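Local coordinates for prepilin-like protein (Thermus thermophilus, PDB 6QVF), which probably serves as a type IV pilin-like DNA receptor at the pilus tip, taking part in the uptake of DNA during natural competence, at residues B[5-10]-B[128-133]; B[58-63]-B[152-157]. All blocks are in the same frame, centred on the assembly; numbering follows the deposited sequence.

Interaction 1 (B[5-10]-B[128-133])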
ATOM      1  N   SER B   5     -10.146  24.236   5.883  1.00 33.64           N
ATOM      2  CA  SER B   5     -10.821  23.477   6.927  1.00 35.22           C
ATOM      3  C   SER B   5     -11.741  22.414   6.311  1.00 31.45           C
ATOM      4  O   SER B   5     -11.783  21.271   6.764  1.00 34.31           O
ATOM      5  CB  SER B   5     -11.624  24.370   7.813  1.00 42.28           C
ATOM      6  OG  SER B   5     -10.781  25.183   8.602  1.00 51.62           O
ATOM      7  N   ALA B   6     -12.495  22.831   5.301  1.00 30.28           N
ATOM      8  CA  ALA B   6     -13.482  22.009   4.649  1.00 34.65           C
ATOM      9  C   ALA B   6     -12.784  20.840   3.944  1.00 32.34           C
ATOM     10  O   ALA B   6     -13.200  19.664   4.083  1.00 28.45           O
ATOM     11  CB  ALA B   6     -14.297  22.850   3.688  1.00 36.68           C
ATOM     12  N   GLN B   7     -11.702  21.151   3.218  1.00 28.71           N
ATOM     13  CA  GLN B   7     -10.999  20.144   2.471  1.00 28.96           C
ATOM     14  C   GLN B   7     -10.376  19.150   3.447  1.00 27.46           C
ATOM     15  O   GLN B   7     -10.367  17.972   3.162  1.00 27.29           O
ATOM     16  CB  GLN B   7      -9.914  20.755   1.588  1.00 28.92           C
ATOM     17  CG  GLN B   7     -10.419  21.503   0.376  1.00 31.90           C
ATOM     18  CD  GLN B   7     -11.003  20.597  -0.674  1.00 34.53           C
ATOM     19  OE1 GLN B   7     -10.306  19.834  -1.352  1.00 39.43           O
ATOM     20  NE2 GLN B   7     -12.306  20.666  -0.796  1.00 36.71           N
ATOM     21  N   ALA B   8      -9.885  19.619   4.596  1.00 23.60           N
ATOM     22  CA  ALA B   8      -9.287  18.699   5.588  1.00 27.66           C
ATOM     23  C   ALA B   8     -10.350  17.731   6.126  1.00 28.11           C
ATOM     24  O   ALA B   8     -10.086  16.555   6.364  1.00 27.75           O
ATOM     25  CB  ALA B   8      -8.616  19.458   6.707  1.00 30.96           C
ATOM     26  N   ARG B   9     -11.576  18.213   6.291  1.00 30.57           N
ATOM     27  CA  ARG B   9     -12.653  17.382   6.775  1.00 29.56           C
ATOM     28  C   ARG B   9     -13.012  16.336   5.720  1.00 25.08           C
ATOM     29  O   ARG B   9     -13.200  15.167   6.051  1.00 27.19           O
ATOM     30  CB  ARG B   9     -13.879  18.224   7.117  1.00 33.32           C
ATOM     31  CG  ARG B   9     -13.852  18.775   8.530  1.00 37.96           C
ATOM     32  CD  ARG B   9     -15.207  19.353   8.913  1.00 49.01           C
ATOM     33  NE  ARG B   9     -15.736  20.239   7.876  1.00 53.03           N
ATOM     34  CZ  ARG B   9     -15.524  21.548   7.842  1.00 57.51           C
ATOM     35  NH1 ARG B   9     -14.773  22.085   8.782  1.00 59.84           N
ATOM     36  NH2 ARG B   9     -16.069  22.311   6.903  1.00 53.64           N
ATOM     37  N   PHE B  10     -13.121  16.770   4.466  1.00 24.91           N
ATOM     38  CA  PHE B  10     -13.420  15.873   3.350  1.00 25.14           C
ATOM     39  C   PHE B  10     -12.305  14.826   3.216  1.00 26.33           C
ATOM     40  O   PHE B  10     -12.566  13.653   2.930  1.00 23.52           O
ATOM     41  CB  PHE B  10     -13.565  16.628   2.033  1.00 26.67           C
ATOM     42  CG  PHE B  10     -14.695  17.623   2.002  1.00 27.75           C
ATOM     43  CD1 PHE B  10     -15.889  17.358   2.653  1.00 28.92           C
ATOM     44  CD2 PHE B  10     -14.565  18.809   1.308  1.00 30.60           C
ATOM     45  CE1 PHE B  10     -16.927  18.279   2.622  1.00 35.40           C
ATOM     46  CE2 PHE B  10     -15.596  19.726   1.283  1.00 33.26           C
ATOM     47  CZ  PHE B  10     -16.774  19.460   1.937  1.00 38.69           C
ATOM     48  N   ARG B 128     -15.875  16.247  -3.441  1.00 27.83           N
ATOM     49  CA  ARG B 128     -15.394  17.613  -3.343  1.00 30.92           C
ATOM     50  C   ARG B 128     -13.875  17.710  -3.558  1.00 31.78           C
ATOM     51  O   ARG B 128     -13.317  18.782  -3.358  1.00 31.15           O
ATOM     52  CB  ARG B 128     -15.803  18.161  -1.978  1.00 31.64           C
ATOM     53  CG  ARG B 128     -17.313  18.255  -1.781  1.00 38.30           C
ATOM     54  CD  ARG B 128     -17.944  19.239  -2.748  1.00 43.18           C
ATOM     55  NE  ARG B 128     -17.545  20.579  -2.378  1.00 50.19           N
ATOM     56  CZ  ARG B 128     -18.030  21.213  -1.328  1.00 51.83           C
ATOM     57  NH1 ARG B 128     -18.909  20.621  -0.532  1.00 58.54           N
ATOM     58  NH2 ARG B 128     -17.644  22.445  -1.088  1.00 58.51           N
ATOM     59  N   GLY B 129     -13.205  16.590  -3.890  1.00 29.45           N
ATOM     60  CA  GLY B 129     -11.810  16.661  -4.351  1.00 27.44           C
ATOM     61  C   GLY B 129     -10.875  15.630  -3.716  1.00 24.41           C
ATOM     62  O   GLY B 129     -10.183  14.900  -4.439  1.00 28.08           O
ATOM     63  N   PRO B 130     -10.704  15.637  -2.377  1.00 24.39           N
ATOM     64  CA  PRO B 130      -9.669  14.803  -1.745  1.00 23.05           C
ATOM     65  C   PRO B 130      -9.742  13.318  -2.088  1.00 23.50           C
ATOM     66  O   PRO B 130     -10.820  12.693  -2.057  1.00 22.94           O
ATOM     67  CB  PRO B 130      -9.835  15.053  -0.247  1.00 22.24           C
ATOM     68  CG  PRO B 130     -10.468  16.446  -0.190  1.00 25.04           C
ATOM     69  CD  PRO B 130     -11.373  16.520  -1.407  1.00 24.50           C
ATOM     70  N   LYS B 131      -8.565  12.783  -2.401  1.00 19.68           N
ATOM     71  CA  LYS B 131      -8.379  11.360  -2.714  1.00 19.56           C
ATOM     72  C   LYS B 131      -7.498  10.735  -1.637  1.00 18.75           C
ATOM     73  O   LYS B 131      -6.537  11.370  -1.129  1.00 18.90           O
ATOM     74  CB  LYS B 131      -7.704  11.181  -4.072  1.00 24.54           C
ATOM     75  CG  LYS B 131      -8.561  11.596  -5.261  1.00 30.92           C
ATOM     76  CD  LYS B 131      -7.813  11.613  -6.580  1.00 34.15           C
ATOM     77  CE  LYS B 131      -7.196  10.284  -6.931  1.00 41.74           C
ATOM     78  NZ  LYS B 131      -5.859  10.160  -6.293  1.00 48.20           N
ATOM     79  N   VAL B 132      -7.802   9.478  -1.310  1.00 17.97           N
ATOM     80  CA  VAL B 132      -6.962   8.707  -0.389  1.00 16.43           C
ATOM     81  C   VAL B 132      -6.785   7.288  -0.934  1.00 16.36           C
ATOM     82  O   VAL B 132      -7.787   6.614  -1.275  1.00 17.23           O
ATOM     83  CB  VAL B 132      -7.536   8.650   1.030  1.00 18.07           C
ATOM     84  CG1 VAL B 132      -6.703   7.742   1.929  1.00 17.88           C
ATOM     85  CG2 VAL B 132      -7.646  10.043   1.650  1.00 19.45           C
ATOM     86  N   THR B 133      -5.525   6.897  -1.101  1.00 14.38           N
ATOM     87  CA  THR B 133      -5.181   5.541  -1.597  1.00 14.87           C
ATOM     88  C   THR B 133      -4.433   4.772  -0.522  1.00 14.16           C
ATOM     89  O   THR B 133      -3.347   5.209  -0.067  1.00 14.34           O
ATOM     90  CB  THR B 133      -4.296   5.591  -2.848  1.00 17.04           C
ATOM     91  OG1 THR B 133      -5.048   6.174  -3.916  1.00 18.10           O
ATOM     92  CG2 THR B 133      -3.798   4.228  -3.289  1.00 16.08           C
TER
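Phe10 lays one face of its ring against the side chain of Arg128, while one turn back on the same helix Gln7 reaches for the Arg128 carbonyl. Arg128 CB sits over the ring, 4.0 Å from the Phe10 centroid and 30° off the normal, in a CH-pi contact. Bends at chi2 and chi3 carry the guanidinium back over the ring, placing Arg128 NH1 3.5 Å from Phe10 CZ, with ring and guanidinium planes 54° apart. Gln7 NE2 gives a weak but fairly straight hydrogen bond (164°) to Arg128 O at 3.3 Å, and Gln7 OE1 lies 3.5 Å from Pro130 CD. The Pro130 ring packs against the base of the Phe10 side chain, Pro130 CG 3.8 Å from Phe10 CB. Gly129, between Arg128 and Pro130, has backbone angles that would jam a side chain against the preceding carbonyl. His126, whose ring meets that of Phe10, holds Arg128 N through ND1, and the second subunit adds Tyr144 against Gln7. The loop before strand 131-139 thus rests on the long N-terminal pilin helix with one weak polar tie, and arginine suits this exposed edge: its aliphatic part covers the Phe10 face while its charged end can meet solvent.

Interaction 2 (B[58-63]-B[152-157])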
ATOM      1  N   PHE B  58      -9.055 -22.150   2.775  1.00 14.65           N
ATOM      2  CA  PHE B  58      -8.666 -20.737   2.856  1.00 16.06           C
ATOM      3  C   PHE B  58      -9.069 -19.987   1.586  1.00 16.50           C
ATOM      4  O   PHE B  58      -8.639 -20.339   0.504  1.00 16.00           O
ATOM      5  CB  PHE B  58      -7.154 -20.597   3.039  1.00 16.18           C
ATOM      6  CG  PHE B  58      -6.620 -21.234   4.290  1.00 15.81           C
ATOM      7  CD1 PHE B  58      -6.757 -20.596   5.496  1.00 17.39           C
ATOM      8  CD2 PHE B  58      -6.015 -22.480   4.282  1.00 16.85           C
ATOM      9  CE1 PHE B  58      -6.271 -21.152   6.658  1.00 20.94           C
ATOM     10  CE2 PHE B  58      -5.550 -23.046   5.460  1.00 20.65           C
ATOM     11  CZ  PHE B  58      -5.688 -22.379   6.642  1.00 19.61           C
ATOM     12  N   TYR B  59      -9.858 -18.937   1.760  1.00 15.11           N
ATOM     13  CA  TYR B  59     -10.232 -18.101   0.631  1.00 16.15           C
ATOM     14  C   TYR B  59      -8.991 -17.438   0.013  1.00 15.00           C
ATOM     15  O   TYR B  59      -9.063 -16.976  -1.123  1.00 14.35           O
ATOM     16  CB  TYR B  59     -11.276 -17.061   1.034  1.00 16.87           C
ATOM     17  CG  TYR B  59     -12.684 -17.591   1.105  1.00 18.51           C
ATOM     18  CD1 TYR B  59     -13.041 -18.530   2.059  1.00 20.33           C
ATOM     19  CD2 TYR B  59     -13.623 -17.261   0.154  1.00 21.35           C
ATOM     20  CE1 TYR B  59     -14.332 -19.035   2.130  1.00 22.76           C
ATOM     21  CE2 TYR B  59     -14.927 -17.735   0.224  1.00 25.74           C
ATOM     22  CZ  TYR B  59     -15.274 -18.662   1.192  1.00 24.97           C
ATOM     23  OH  TYR B  59     -16.544 -19.180   1.248  1.00 29.30           O
ATOM     24  N   PHE B  60      -7.916 -17.320   0.788  1.00 13.19           N
ATOM     25  CA  PHE B  60      -6.659 -16.781   0.262  1.00 13.57           C
ATOM     26  C   PHE B  60      -6.346 -17.442  -1.088  1.00 15.36           C
ATOM     27  O   PHE B  60      -5.928 -16.788  -2.058  1.00 15.33           O
ATOM     28  CB  PHE B  60      -5.531 -16.976   1.267  1.00 15.47           C
ATOM     29  CG  PHE B  60      -4.213 -16.456   0.780  1.00 15.51           C
ATOM     30  CD1 PHE B  60      -3.423 -17.210  -0.081  1.00 16.69           C
ATOM     31  CD2 PHE B  60      -3.813 -15.182   1.131  1.00 17.51           C
ATOM     32  CE1 PHE B  60      -2.234 -16.687  -0.576  1.00 19.85           C
ATOM     33  CE2 PHE B  60      -2.589 -14.694   0.675  1.00 19.29           C
ATOM     34  CZ  PHE B  60      -1.824 -15.438  -0.177  1.00 20.68           C
ATOM     35  N   VAL B  61      -6.497 -18.765  -1.134  1.00 13.95           N
ATOM     36  CA  VAL B  61      -6.175 -19.522  -2.358  1.00 14.72           C
ATOM     37  C   VAL B  61      -7.059 -19.082  -3.519  1.00 15.02           C
ATOM     38  O   VAL B  61      -6.577 -18.873  -4.641  1.00 14.67           O
ATOM     39  CB  VAL B  61      -6.306 -21.034  -2.104  1.00 14.59           C
ATOM     40  CG1 VAL B  61      -6.031 -21.864  -3.352  1.00 16.62           C
ATOM     41  CG2 VAL B  61      -5.419 -21.476  -0.958  1.00 16.85           C
ATOM     42  N   ASP B  62      -8.365 -18.966  -3.271  1.00 16.14           N
ATOM     43  CA  ASP B  62      -9.305 -18.571  -4.283  1.00 15.71           C
ATOM     44  C   ASP B  62      -8.959 -17.185  -4.826  1.00 13.73           C
ATOM     45  O   ASP B  62      -8.892 -16.990  -6.040  1.00 15.34           O
ATOM     46  CB  ASP B  62     -10.739 -18.621  -3.772  1.00 15.34           C
ATOM     47  CG  ASP B  62     -11.047 -20.020  -3.273  1.00 18.29           C
ATOM     48  OD1 ASP B  62     -11.292 -20.890  -4.124  1.00 19.41           O
ATOM     49  OD2 ASP B  62     -10.943 -20.238  -2.040  1.00 18.02           O
ATOM     50  N   TYR B  63      -8.706 -16.239  -3.936  1.00 13.33           N
ATOM     51  CA  TYR B  63      -8.417 -14.878  -4.419  1.00 14.44           C
ATOM     52  C   TYR B  63      -7.061 -14.844  -5.136  1.00 15.47           C
ATOM     53  O   TYR B  63      -6.930 -14.162  -6.177  1.00 15.62           O
ATOM     54  CB  TYR B  63      -8.450 -13.864  -3.276  1.00 14.56           C
ATOM     55  CG  TYR B  63      -9.861 -13.496  -2.879  1.00 15.35           C
ATOM     56  CD1 TYR B  63     -10.621 -12.663  -3.677  1.00 16.71           C
ATOM     57  CD2 TYR B  63     -10.423 -13.949  -1.691  1.00 16.54           C
ATOM     58  CE1 TYR B  63     -11.926 -12.353  -3.358  1.00 17.43           C
ATOM     59  CE2 TYR B  63     -11.717 -13.624  -1.348  1.00 18.26           C
ATOM     60  CZ  TYR B  63     -12.468 -12.816  -2.173  1.00 20.86           C
ATOM     61  OH  TYR B  63     -13.744 -12.500  -1.809  1.00 22.37           O
ATOM     62  N   PRO B 152       2.141 -26.775   4.664  1.00 25.19           N
ATOM     63  CA  PRO B 152       2.370 -25.460   4.062  1.00 24.76           C
ATOM     64  C   PRO B 152       1.133 -24.681   3.583  1.00 22.49           C
ATOM     65  O   PRO B 152       1.207 -23.471   3.316  1.00 20.73           O
ATOM     66  CB  PRO B 152       3.260 -25.803   2.866  1.00 29.94           C
ATOM     67  CG  PRO B 152       2.895 -27.231   2.509  1.00 32.59           C
ATOM     68  CD  PRO B 152       2.590 -27.898   3.825  1.00 30.37           C
ATOM     69  N   ALA B 153      -0.003 -25.359   3.444  1.00 22.09           N
ATOM     70  CA  ALA B 153      -1.179 -24.737   2.929  1.00 21.80           C
ATOM     71  C   ALA B 153      -1.550 -23.531   3.795  1.00 20.47           C
ATOM     72  O   ALA B 153      -1.530 -23.600   5.027  1.00 20.84           O
ATOM     73  CB  ALA B 153      -2.318 -25.699   2.888  1.00 23.58           C
ATOM     74  N   PRO B 154      -1.951 -22.373   3.224  1.00 17.16           N
ATOM     75  CA  PRO B 154      -2.240 -22.164   1.812  1.00 18.03           C
ATOM     76  C   PRO B 154      -1.107 -21.597   0.955  1.00 17.57           C
ATOM     77  O   PRO B 154      -1.358 -21.092  -0.170  1.00 19.19           O
ATOM     78  CB  PRO B 154      -3.351 -21.116   1.841  1.00 18.32           C
ATOM     79  CG  PRO B 154      -3.001 -20.269   3.055  1.00 17.26           C
ATOM     80  CD  PRO B 154      -2.361 -21.227   4.042  1.00 19.04           C
ATOM     81  N   CYS B 155       0.120 -21.647   1.465  1.00 15.91           N
ATOM     82  CA  CYS B 155       1.266 -21.242   0.644  1.00 17.85           C
ATOM     83  C   CYS B 155       1.460 -22.234  -0.488  1.00 20.94           C
ATOM     84  O   CYS B 155       1.320 -23.447  -0.315  1.00 20.89           O
ATOM     85  CB  CYS B 155       2.551 -21.164   1.434  1.00 20.93           C
ATOM     86  SG  CYS B 155       2.517 -19.930   2.768  1.00 23.67           S
ATOM     87  N   PRO B 156       1.818 -21.744  -1.680  1.00 19.42           N
ATOM     88  CA  PRO B 156       2.123 -22.630  -2.796  1.00 19.07           C
ATOM     89  C   PRO B 156       3.505 -23.234  -2.608  1.00 21.64           C
ATOM     90  O   PRO B 156       4.349 -22.696  -1.900  1.00 24.99           O
ATOM     91  CB  PRO B 156       2.094 -21.704  -3.994  1.00 20.06           C
ATOM     92  CG  PRO B 156       2.575 -20.392  -3.426  1.00 26.86           C
ATOM     93  CD  PRO B 156       2.002 -20.319  -2.014  1.00 21.12           C
ATOM     94  N   PRO B 157       3.799 -24.364  -3.277  1.00 21.89           N
ATOM     95  CA  PRO B 157       5.165 -24.859  -3.315  1.00 23.88           C
ATOM     96  C   PRO B 157       5.999 -23.891  -4.139  1.00 24.19           C
ATOM     97  O   PRO B 157       5.472 -23.106  -4.930  1.00 23.74           O
ATOM     98  CB  PRO B 157       5.040 -26.216  -4.001  1.00 24.67           C
ATOM     99  CG  PRO B 157       3.849 -26.032  -4.901  1.00 22.37           C
ATOM    100  CD  PRO B 157       2.889 -25.120  -4.139  1.00 23.42           C
TER
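Pro154 packs against Phe58 where the pilin globular domain is closed by its C-terminal disulfide loop: Cys155, the next residue, is bonded to Cys140 just beyond strand 131-139. Pro154 CD lies over one face of the Phe58 ring, toward its rim, and the two side chains run at about a right angle. Pro154 CD stands 4.1 Å from the Phe58 centroid and 21° off the normal, a CH-pi contact, and Pro154 CB comes within 3.9 Å of Phe58 CD2. The carbons flanking a proline nitrogen are slightly electron-poor, which suits CD to an aromatic face. The peptide bond before Pro154 is cis, a form that proline adopts far more readily than other residues. It turns the chain sharply, and the turn is tied by the bond from Cys155 N to Pro152 O. Phe58 ends strand 55-58 and helix 59-66 starts directly after it, so Phe60 and Val61 on the first turn can meet the same proline. Phe60 is the looser neighbour, with CD1 4.4 Å from Pro154 CB, and also packs on Val29 of helix 2-30. Val143 packs on Phe58 and Pro154, and Gln77 NE2 donates to Pro154 O. Val61 is the closest: chi1 of 178° puts CG1 anti to the backbone N and CG2 beside it, where Val61 CG2 presses on Pro154 CB at 3.5 Å, tighter than usual for two carbons.

In the fold
Interaction 1 is a surface contact whose centre lies about 27 Å from the chain centre; interaction 2 is buried, its centre about 10 Å from that point on the opposite side, and the two centres are about 38 Å apart. Helix 2-30 enters both neighbourhoods, directly in interaction 1 and through Val29, which touches Phe60, in interaction 2. Strand 131-139 also runs between them, beginning in the first and leading to the disulfide-held loop of the second. Each uses proline and phenylalanine, but differently: near solvent and the second subunit, long polar side chains supplement the packing, whereas the interior contact across 58-63 and 152-157 is apolar, with the Cys140-Cys155 disulfide beside it, linking its loop to the end of strand 131-139.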